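Local atomic coordinates of DNA repair protein PprA (Deinococcus deserti, PDB entry 6MC8), a protein that probably helps repair radiation-induced DNA damage and segregate the genome, binding DNA and forming filaments. Residues Ser58-Asp61 with Asp62-Glu66. The protein carries 2 engineered substitutions. Numbering follows the deposited sequence.
Sequences SGAD and DTTLE
Asp-61 and Thr-64 meet through complementary rotations: the CG of Asp-61 stands between its own backbone N and carbonyl carbon (chi1 55°), which carries OD1 over the start of the helix toward Thr-64 N, and the OG1 of Thr-64 lies beside its backbone N, opposite the carbonyl carbon (chi1 -61°), adding a second donor. Thr-64 OG1 donates to Asp-61 OD1 at 2.9 Å, arriving nearly in line with the C-O bond, whereas Thr-64 N reaches the same OD1 at 3.3 Å from above the carboxylate plane. The two side chains cross at about a right angle, and two donors on OD1 probably restrain the carboxylate. The main-chain O of Asp-61 accepts from Leu-65 N at 3.1 Å, the first main-chain bond of the helical turn. Thr-64 CG2, anti to the backbone N, touches Ala-60 CB at 3.8 Å. Leu-65 sets CG against Asp-61 O at 3.3 Å and packs on helix 52-57, while Glu-66 OE2 is hydrogen-bonded to Leu-93 N. The negative carboxylate probably also interacts favourably with the helix dipole. At the surface, loop 58-61 links helix 52-57 to helix 62-80, and Asp-61 is the N-cap of the latter, its side chain accepting from the N-H of Thr-64 at N3.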
# COMPACT_ATOMS: atom_id res chain seq x y z
N SER A 58 8.31 21.33 -34.80
CA SER A 58 8.10 20.15 -35.62
C SER A 58 6.63 19.79 -35.77
O SER A 58 6.32 18.74 -36.33
CB SER A 58 8.88 18.97 -35.05
OG SER A 58 10.27 19.22 -35.10
N GLY A 59 5.73 20.63 -35.28
CA GLY A 59 4.31 20.47 -35.55
C GLY A 59 3.51 19.80 -34.46
O GLY A 59 2.38 19.37 -34.74
N ALA A 60 4.03 19.69 -33.25
CA ALA A 60 3.27 19.06 -32.18
C ALA A 60 2.22 20.03 -31.65
O ALA A 60 2.41 21.24 -31.62
CB ALA A 60 4.20 18.62 -31.05
N ASP A 61 1.09 19.46 -31.23
CA ASP A 61 0.01 20.25 -30.67
C ASP A 61 0.30 20.58 -29.20
O ASP A 61 1.34 20.21 -28.66
CB ASP A 61 -1.33 19.53 -30.82
CG ASP A 61 -1.33 18.14 -30.22
OD1 ASP A 61 -0.24 17.63 -29.89
OD2 ASP A 61 -2.42 17.57 -30.06
N ASP A 62 -0.65 21.26 -28.56
CA ASP A 62 -0.44 21.71 -27.19
C ASP A 62 -0.44 20.55 -26.21
O ASP A 62 0.22 20.61 -25.17
CB ASP A 62 -1.52 22.73 -26.81
CG ASP A 62 -1.44 24.00 -27.63
OD1 ASP A 62 -0.36 24.32 -28.15
OD2 ASP A 62 -2.48 24.69 -27.75
N THR A 63 -1.15 19.47 -26.53
CA THR A 63 -1.21 18.32 -25.63
C THR A 63 0.12 17.57 -25.61
O THR A 63 0.57 17.12 -24.55
CB THR A 63 -2.36 17.40 -26.06
OG1 THR A 63 -3.59 18.14 -26.02
CG2 THR A 63 -2.50 16.21 -25.14
N THR A 64 0.78 17.46 -26.76
CA THR A 64 2.11 16.85 -26.82
C THR A 64 3.15 17.76 -26.16
O THR A 64 4.04 17.28 -25.46
CB THR A 64 2.47 16.56 -28.28
OG1 THR A 64 1.52 15.63 -28.82
CG2 THR A 64 3.86 15.97 -28.41
N LEU A 65 3.02 19.07 -26.35
CA LEU A 65 3.95 20.02 -25.75
C LEU A 65 3.83 20.06 -24.24
O LEU A 65 4.84 20.07 -23.53
CB LEU A 65 3.72 21.42 -26.33
CG LEU A 65 4.15 21.66 -27.78
CD1 LEU A 65 3.66 23.01 -28.23
CD2 LEU A 65 5.65 21.59 -27.89
N GLU A 66 2.59 20.07 -23.72
CA GLU A 66 2.39 20.13 -22.28
C GLU A 66 2.77 18.82 -21.61
O GLU A 66 3.12 18.80 -20.42
CB GLU A 66 0.94 20.50 -21.97
CG GLU A 66 0.62 21.96 -22.24
CD GLU A 66 -0.85 22.27 -22.13
OE1 GLU A 66 -1.65 21.33 -22.02
OE2 GLU A 66 -1.20 23.47 -22.16